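Local atomic coordinates of fibronectin-binding protein (Streptococcus pyogenes, PDB entry 5A0L), a protein that acts as a surface adhesin whose N-terminal thioester domain carries an internal thioester that mediates covalent binding to the host. Residues G113-I118 and I124-N129; Y17-Y22 and K43-Y48; K145-E150 and E166-L171. One frame throughout, in Å; residues are numbered along the deposited sequence. Where two conformers were deposited one is given.

Contact 1 (G113-I118 and I124-N129)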
# COMPACT_ATOMS: atom_id res chain seq x y z
N GLY A 113 -1.34 0.46 16.98
CA GLY A 113 -1.43 1.89 17.23
C GLY A 113 -0.39 2.74 16.59
O GLY A 113 -0.32 3.95 16.85
N PHE A 114 0.42 2.15 15.68
CA PHE A 114 1.46 2.98 15.06
C PHE A 114 0.91 4.21 14.34
O PHE A 114 1.60 5.22 14.24
CB PHE A 114 2.29 2.23 14.03
CG PHE A 114 3.09 1.07 14.56
CD1 PHE A 114 3.19 0.74 15.91
CD2 PHE A 114 3.73 0.24 13.63
CE1 PHE A 114 3.94 -0.35 16.32
CE2 PHE A 114 4.46 -0.85 14.03
CZ PHE A 114 4.55 -1.16 15.38
N MET A 115 -0.30 4.04 13.78
CA MET A 115 -1.00 5.08 13.00
C MET A 115 -1.78 6.08 13.85
O MET A 115 -2.34 7.03 13.29
CB MET A 115 -2.02 4.47 12.01
CG MET A 115 -1.50 3.54 10.91
SD MET A 115 -0.32 4.23 9.73
CE MET A 115 1.14 3.74 10.64
N ASN A 116 -1.85 5.88 15.17
CA ASN A 116 -2.74 6.71 16.00
C ASN A 116 -2.46 8.19 15.80
O ASN A 116 -1.33 8.64 15.88
CB ASN A 116 -2.51 6.43 17.47
CG ASN A 116 -3.05 5.09 17.93
OD1 ASN A 116 -3.78 4.38 17.22
ND2 ASN A 116 -2.70 4.74 19.18
N GLY A 117 -3.53 8.93 15.52
CA GLY A 117 -3.43 10.38 15.38
C GLY A 117 -2.98 10.89 14.03
O GLY A 117 -2.93 12.09 13.82
N ILE A 118 -2.57 9.98 13.15
CA ILE A 118 -2.14 10.37 11.80
C ILE A 118 -3.38 10.45 10.90
O ILE A 118 -4.15 9.52 10.84
CB ILE A 118 -1.09 9.37 11.24
CG1 ILE A 118 0.11 9.28 12.18
CG2 ILE A 118 -0.67 9.82 9.86
CD1 ILE A 118 1.18 8.29 11.75
N ILE A 124 -1.86 6.61 4.95
CA ILE A 124 -1.68 5.89 3.68
C ILE A 124 -0.27 6.17 3.15
O ILE A 124 0.43 5.25 2.72
CB ILE A 124 -2.77 6.32 2.69
CG1 ILE A 124 -4.13 5.79 3.12
CG2 ILE A 124 -2.45 5.85 1.27
CD1 ILE A 124 -5.31 6.41 2.39
N LEU A 125 0.16 7.41 3.18
CA LEU A 125 1.47 7.78 2.66
C LEU A 125 2.59 7.07 3.41
O LEU A 125 3.56 6.57 2.79
CB LEU A 125 1.63 9.29 2.65
CG LEU A 125 2.91 9.86 2.10
CD1 LEU A 125 3.15 9.42 0.66
CD2 LEU A 125 2.81 11.40 2.21
N VAL A 126 2.50 7.04 4.74
CA VAL A 126 3.49 6.30 5.54
C VAL A 126 3.49 4.82 5.18
O VAL A 126 4.57 4.23 4.94
CB VAL A 126 3.24 6.51 7.03
CG1 VAL A 126 4.06 5.55 7.88
CG2 VAL A 126 3.53 7.93 7.43
N THR A 127 2.33 4.21 5.14
CA THR A 127 2.24 2.79 4.87
C THR A 127 2.78 2.47 3.48
O THR A 127 3.48 1.47 3.28
CB THR A 127 0.80 2.29 5.03
OG1 THR A 127 0.29 2.67 6.33
CG2 THR A 127 0.71 0.81 4.92
N GLN A 128 2.45 3.33 2.53
CA GLN A 128 2.91 3.17 1.15
C GLN A 128 4.44 3.18 1.09
O GLN A 128 5.05 2.39 0.34
CB GLN A 128 2.34 4.31 0.30
CG GLN A 128 2.76 4.26 -1.18
CD GLN A 128 2.22 3.05 -1.87
OE1 GLN A 128 1.05 3.04 -2.31
NE2 GLN A 128 3.03 1.99 -1.95
N ASN A 129 5.08 4.05 1.85
CA ASN A 129 6.53 4.08 1.88
C ASN A 129 7.11 2.81 2.51
O ASN A 129 8.13 2.30 2.02
CB ASN A 129 7.04 5.33 2.60
CG ASN A 129 7.15 6.51 1.68
OD1 ASN A 129 8.16 6.67 1.00
ND2 ASN A 129 6.10 7.31 1.58
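In the conformer described, one of two deposited for its side chain, Met115 reaches across to helix 120-135 with the far half of that side chain and meets Thr127 and Val126 there. Met115 SD lies 3.8 Å from Thr127 OG1, a van der Waals approach in which the two side chains cross at about a right angle. The terminal methyl is a looser neighbour of the valine, with Met115 CE 4.4 Å from Val126 CG1. The CB of Met115 does not point at the helix; the bend at chi2 (-61°) carries SD toward Thr127, and chi3 (92°) then places the CE methyl near Val126. The threonine hydroxyl donates to Ala123 O one helical turn back and accepts from Tyr107 N. Two backbone groups thus hold Thr127 OG1, which should restrain its rotation.

Two overlapping beta turns shape the loop around Met115. Type I runs from Gly113 to Asn116 and type II from Met115 to Ile118, the second closed by Ile118 N to Met115 O at 3.0 Å. Asn110 OD1 additionally takes up Met115 N.

All three touching residues are buried. Helix 158-172 closes the layer beyond them, Met164 lying against Val126 and Leu163 against Ile118, while on another side of helix 120-135 Gln128 packs on Tyr48 of strand 45-49.

Contact 2 (Y17-Y22 and K43-Y48); sequences YPWYGY and KEYQAY
This is a side-chain contact within the antiparallel barrel, joining strand 19-23 to the segment that leads into and along strand 45-49. The two strands are not direct neighbours: strand 35-39 runs between them, and the side chains of Tyr22 and Glu44 meet across it. Their link is a hydrogen bond from Tyr22 OH to Glu44 OE1, 2.7 Å long, which uses the anti lone pair of the carboxylate oxygen, the one turned away from OE2. The phenol and the carboxylate are inclined by 42°, and the oxygen sits in the plane of the tyrosine ring at its edge, 3.4 Å from Tyr22 CE2 to Glu44 OE1. The aliphatic base of the glutamate also lies against the hydroxyl, with Glu44 CB 3.2 Å from Tyr22 OH.

The first torsions of both residues direct the two groups toward each other. In Tyr22, CG stands between the backbone N and the carbonyl carbon (chi1 45°), which brings the ring over toward the second segment; Glu44 does likewise at its own CG and then continues extended to the carboxylate. Behind the phenol, Tyr22 CD1 rests 3.3 Å above the ring plane of Tyr20, near its rim.

A second and looser contact joins Trp19 and Tyr45, Trp19 CZ3 lying 4.3 Å from Tyr45 CD1. The indole also meets Phe193 edge-to-face and touches Tyr68 and Val209.

Strand 35-39 makes backbone bonds with both sides: to Tyr20 and Tyr22 through Asn38 and Lys36, and to Tyr45 through Val37. The side chains of Tyr22 and Glu44 both touch Lys36. At the other edge of strand 19-23, Gly21 bonds to Asn66. The later part of strand 45-49 packs on helix 120-135 through Tyr48.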
# COMPACT_ATOMS: atom_id res chain seq x y z
N TYR A 17 -9.63 -9.96 -16.09
CA TYR A 17 -9.15 -8.81 -15.31
C TYR A 17 -10.36 -7.96 -14.93
O TYR A 17 -10.52 -6.86 -15.44
CB TYR A 17 -8.09 -7.99 -16.06
CG TYR A 17 -6.79 -8.73 -16.36
CD1 TYR A 17 -6.72 -9.83 -17.21
CD2 TYR A 17 -5.65 -8.39 -15.71
CE1 TYR A 17 -5.53 -10.51 -17.42
CE2 TYR A 17 -4.46 -9.06 -15.93
CZ TYR A 17 -4.39 -10.12 -16.75
OH TYR A 17 -3.16 -10.75 -16.90
N PRO A 18 -11.21 -8.46 -14.03
CA PRO A 18 -12.52 -7.82 -13.87
C PRO A 18 -12.58 -6.70 -12.80
O PRO A 18 -13.60 -6.00 -12.75
CB PRO A 18 -13.41 -8.99 -13.47
CG PRO A 18 -12.49 -9.84 -12.62
CD PRO A 18 -11.16 -9.77 -13.35
N TRP A 19 -11.55 -6.58 -11.96
CA TRP A 19 -11.58 -5.59 -10.88
C TRP A 19 -11.19 -4.23 -11.40
O TRP A 19 -10.21 -4.10 -12.14
CB TRP A 19 -10.59 -6.02 -9.76
CG TRP A 19 -11.07 -7.20 -8.98
CD1 TRP A 19 -11.00 -8.51 -9.34
CD2 TRP A 19 -11.76 -7.18 -7.71
NE1 TRP A 19 -11.60 -9.31 -8.39
CE2 TRP A 19 -12.07 -8.51 -7.38
CE3 TRP A 19 -12.12 -6.16 -6.81
CZ2 TRP A 19 -12.74 -8.85 -6.20
CZ3 TRP A 19 -12.75 -6.51 -5.66
CH2 TRP A 19 -13.09 -7.82 -5.38
N TYR A 20 -11.93 -3.20 -11.01
CA TYR A 20 -11.60 -1.81 -11.30
C TYR A 20 -10.72 -1.27 -10.17
O TYR A 20 -11.10 -1.38 -9.00
CB TYR A 20 -12.89 -1.01 -11.42
CG TYR A 20 -12.78 0.46 -11.74
CD1 TYR A 20 -11.85 0.97 -12.61
CD2 TYR A 20 -13.63 1.36 -11.14
CE1 TYR A 20 -11.76 2.32 -12.88
CE2 TYR A 20 -13.58 2.71 -11.38
CZ TYR A 20 -12.64 3.22 -12.24
OH TYR A 20 -12.56 4.57 -12.50
N GLY A 21 -9.56 -0.71 -10.52
CA GLY A 21 -8.67 -0.07 -9.60
C GLY A 21 -8.57 1.39 -9.92
O GLY A 21 -8.39 1.75 -11.09
N TYR A 22 -8.60 2.24 -8.90
CA TYR A 22 -8.75 3.66 -9.12
C TYR A 22 -8.20 4.47 -7.97
O TYR A 22 -8.12 3.99 -6.82
CB TYR A 22 -10.24 4.06 -9.33
CG TYR A 22 -11.20 3.44 -8.34
CD1 TYR A 22 -11.69 2.15 -8.53
CD2 TYR A 22 -11.66 4.15 -7.21
CE1 TYR A 22 -12.59 1.56 -7.65
CE2 TYR A 22 -12.59 3.57 -6.35
CZ TYR A 22 -13.04 2.28 -6.57
OH TYR A 22 -13.95 1.65 -5.73
N LYS A 43 -18.84 -3.27 -2.93
CA LYS A 43 -18.10 -2.54 -1.95
C LYS A 43 -16.61 -2.52 -2.33
O LYS A 43 -16.08 -3.47 -2.98
CB LYS A 43 -18.28 -3.13 -0.57
CG LYS A 43 -17.28 -4.22 -0.18
CD LYS A 43 -16.87 -4.08 1.28
N GLU A 44 -15.97 -1.42 -1.97
CA GLU A 44 -14.59 -1.17 -2.36
C GLU A 44 -13.64 -1.51 -1.23
O GLU A 44 -14.02 -1.50 -0.05
CB GLU A 44 -14.38 0.27 -2.84
CG GLU A 44 -14.36 1.31 -1.76
CD GLU A 44 -14.31 2.76 -2.23
OE1 GLU A 44 -14.38 3.05 -3.45
OE2 GLU A 44 -14.27 3.66 -1.35
N TYR A 45 -12.40 -1.78 -1.62
CA TYR A 45 -11.35 -2.17 -0.73
C TYR A 45 -10.15 -1.27 -0.87
O TYR A 45 -9.77 -0.91 -2.00
CB TYR A 45 -10.94 -3.60 -1.03
CG TYR A 45 -12.01 -4.62 -0.78
CD1 TYR A 45 -12.97 -4.90 -1.72
CD2 TYR A 45 -12.05 -5.30 0.43
CE1 TYR A 45 -13.99 -5.83 -1.47
CE2 TYR A 45 -13.04 -6.25 0.69
CZ TYR A 45 -14.00 -6.51 -0.25
OH TYR A 45 -14.97 -7.46 0.02
N GLN A 46 -9.49 -0.97 0.23
CA GLN A 46 -8.28 -0.15 0.22
C GLN A 46 -7.11 -0.93 -0.43
O GLN A 46 -6.91 -2.13 -0.14
CB GLN A 46 -7.86 0.17 1.66
CG GLN A 46 -6.70 1.12 1.80
CD GLN A 46 -7.06 2.50 1.37
OE1 GLN A 46 -8.02 3.07 1.89
NE2 GLN A 46 -6.31 3.08 0.44
N ALA A 47 -6.30 -0.22 -1.22
CA ALA A 47 -5.12 -0.78 -1.85
C ALA A 47 -3.94 0.18 -1.77
O ALA A 47 -4.09 1.36 -1.44
CB ALA A 47 -5.41 -1.17 -3.28
N TYR A 48 -2.77 -0.39 -2.10
CA TYR A 48 -1.50 0.30 -2.18
C TYR A 48 -0.80 -0.01 -3.50
O TYR A 48 -1.01 -1.09 -4.08
CB TYR A 48 -0.58 -0.14 -1.04
CG TYR A 48 -1.05 0.39 0.30
CD1 TYR A 48 -0.79 1.69 0.64
CD2 TYR A 48 -1.77 -0.37 1.20
CE1 TYR A 48 -1.22 2.23 1.85
CE2 TYR A 48 -2.21 0.15 2.42
CZ TYR A 48 -1.93 1.47 2.72
OH TYR A 48 -2.33 2.04 3.91

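Contact 3 (K145-E150 and E166-L171); sequences KMWERE and EALKKL
Leu168 of helix 158-172 meets Met146 and Trp147 in a small apolar contact, and a single methyl does all the touching. Leu168 CD2 is 3.7 Å from Met146 SD and nearly as close to Met146 CE, while Trp147 CH2 lies 4.1 Å away from the same Leu168 CD2. The leucine carries its CG anti to the backbone N (chi1 -178°), which extends the branch out from the helix toward the loop; the methionine crosses it at about a right angle, its chain bent only at chi3 (74°), so that both the sulfur and the terminal methyl border Leu168 CD2. The indole comes with the outer corner of its six-membered ring.

The two loop side chains also pack on each other: Met146 CB stands 3.7 Å above the plane of the Trp147 ring, toward its rim. They are adjacent at the centre of a type II beta turn from Lys145 to Glu148, in which Trp147 has a positive phi and occupies the N-cap position of helix 148-152. Helix 120-135 extends this apolar surface, with Ala130 against Leu168.

Polar interactions lie around the apolar contact. On helix 158-172, Lys169 NZ forms a salt bridge of 3.1 Å with Glu166 OE2, approaching on the syn side of the carboxylate; the amine also bonds to Asn144. Arg165 ties that helix to the turn, donating from NE to Met146 O and pairing with Glu148, which has Arg152 as a second partner.

The facing side chains of 145-150 and 166-171 thus meet through apolar van der Waals packing, which has little directional demand. The directional interactions lie at its margin, in the bonds of Arg165 and in the turn, consistent with their setting the geometry of the junction.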
# COMPACT_ATOMS: atom_id res chain seq x y z
N LYS A 145 14.47 13.24 8.28
CA LYS A 145 14.29 14.42 7.43
C LYS A 145 13.13 14.28 6.45
O LYS A 145 12.87 15.20 5.70
CB LYS A 145 15.59 14.73 6.68
CG LYS A 145 16.71 15.26 7.55
CD LYS A 145 18.02 15.34 6.81
CE LYS A 145 19.04 16.15 7.61
NZ LYS A 145 19.26 15.61 8.99
N MET A 146 12.43 13.16 6.45
CA MET A 146 11.36 12.98 5.47
C MET A 146 10.24 13.97 5.71
O MET A 146 9.86 14.23 6.86
CB MET A 146 10.85 11.54 5.46
CG MET A 146 11.84 10.60 4.80
SD MET A 146 11.29 8.88 4.85
CE MET A 146 10.02 8.90 3.63
N TRP A 147 9.73 14.49 4.60
CA TRP A 147 8.62 15.48 4.60
C TRP A 147 8.99 16.82 5.26
O TRP A 147 8.11 17.64 5.55
CB TRP A 147 7.34 14.87 5.22
CG TRP A 147 6.95 13.61 4.57
CD1 TRP A 147 6.53 13.45 3.30
CD2 TRP A 147 6.97 12.29 5.16
NE1 TRP A 147 6.29 12.11 3.05
CE2 TRP A 147 6.56 11.38 4.18
CE3 TRP A 147 7.30 11.81 6.42
CZ2 TRP A 147 6.43 10.03 4.43
CZ3 TRP A 147 7.18 10.46 6.67
CH2 TRP A 147 6.76 9.58 5.68
N GLU A 148 10.28 17.07 5.47
CA GLU A 148 10.68 18.35 6.01
C GLU A 148 10.29 19.51 5.07
O GLU A 148 10.01 20.62 5.52
CB GLU A 148 12.17 18.37 6.32
CG GLU A 148 12.63 19.59 7.11
CD GLU A 148 12.09 19.72 8.53
OE1 GLU A 148 11.48 18.79 9.08
OE2 GLU A 148 12.33 20.80 9.11
N ARG A 149 10.34 19.28 3.74
CA ARG A 149 9.93 20.32 2.82
C ARG A 149 8.48 20.73 3.09
O ARG A 149 8.15 21.94 3.17
CB ARG A 149 10.11 19.89 1.38
CG ARG A 149 9.84 21.01 0.38
CD ARG A 149 10.11 20.56 -1.06
NE ARG A 149 11.54 20.36 -1.31
CZ ARG A 149 12.04 19.88 -2.45
NH1 ARG A 149 11.23 19.57 -3.45
NH2 ARG A 149 13.34 19.70 -2.58
N GLU A 150 7.61 19.74 3.27
CA GLU A 150 6.22 20.00 3.65
C GLU A 150 6.06 20.77 4.96
O GLU A 150 5.22 21.63 5.06
CB GLU A 150 5.44 18.69 3.71
CG GLU A 150 5.11 18.09 2.34
CD GLU A 150 6.23 17.35 1.64
OE1 GLU A 150 7.34 17.10 2.18
OE2 GLU A 150 5.96 16.98 0.48
N GLU A 166 7.99 8.56 13.05
CA GLU A 166 8.11 7.51 14.04
C GLU A 166 7.39 6.25 13.62
O GLU A 166 7.87 5.12 13.85
CB GLU A 166 7.66 8.03 15.42
CG GLU A 166 8.58 9.12 15.98
CD GLU A 166 10.06 8.72 15.97
OE1 GLU A 166 10.38 7.70 16.62
OE2 GLU A 166 10.91 9.40 15.30
N ALA A 167 6.22 6.40 13.01
CA ALA A 167 5.46 5.26 12.53
C ALA A 167 6.25 4.50 11.45
O ALA A 167 6.30 3.27 11.46
CB ALA A 167 4.10 5.66 12.02
N LEU A 168 6.82 5.26 10.51
CA LEU A 168 7.56 4.62 9.42
C LEU A 168 8.74 3.77 9.97
O LEU A 168 8.96 2.64 9.53
CB LEU A 168 8.02 5.68 8.43
CG LEU A 168 8.76 5.13 7.21
CD1 LEU A 168 7.97 4.08 6.48
CD2 LEU A 168 9.11 6.30 6.28
N LYS A 169 9.46 4.31 10.94
CA LYS A 169 10.57 3.58 11.53
C LYS A 169 10.09 2.25 12.14
O LYS A 169 10.74 1.22 11.98
CB LYS A 169 11.23 4.40 12.63
CG LYS A 169 11.98 5.61 12.14
CD LYS A 169 12.56 6.37 13.33
CE LYS A 169 13.16 7.67 12.88
NZ LYS A 169 13.57 8.49 14.06
N LYS A 170 8.94 2.27 12.82
CA LYS A 170 8.43 1.05 13.42
C LYS A 170 8.03 0.03 12.36
O LYS A 170 8.22 -1.18 12.52
CB LYS A 170 7.26 1.36 14.37
CG LYS A 170 7.66 2.19 15.60
CD LYS A 170 6.48 2.59 16.48
CE LYS A 170 6.83 3.66 17.52
NZ LYS A 170 5.53 4.07 18.14
N LEU A 171 7.44 0.51 11.27
CA LEU A 171 6.96 -0.36 10.22
C LEU A 171 8.08 -1.10 9.50
O LEU A 171 7.84 -2.21 9.03
CB LEU A 171 6.09 0.38 9.21
CG LEU A 171 4.72 0.86 9.68
CD1 LEU A 171 4.09 1.76 8.62
CD2 LEU A 171 3.80 -0.31 9.98

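Contacts 1 and 3 are neighbours in the helical part, their centres about 10 Å apart. Phe114 packs on helix 158-172 of contact 3, with Phe114 O 3.4 Å from Ala167 CB, and Leu125 CD2 is 3.7 Å from Trp147 NE1. Contact 2 belongs to the barrel, about 20 Å between centres from contact 1 and about 27 Å from contact 3. Tyr48 joins barrel to helices: its OH lies 3.3 Å from Thr127 CB. Beside this junction Gln128 NE2 bonds to the carbonyl of Cys49, the chain's one cysteine and so presumably the thioester residue. A bound zinc ion lies about 12 Å from the Tyr22 side chain, and one about 13 Å from that of Leu168; neither binds zinc.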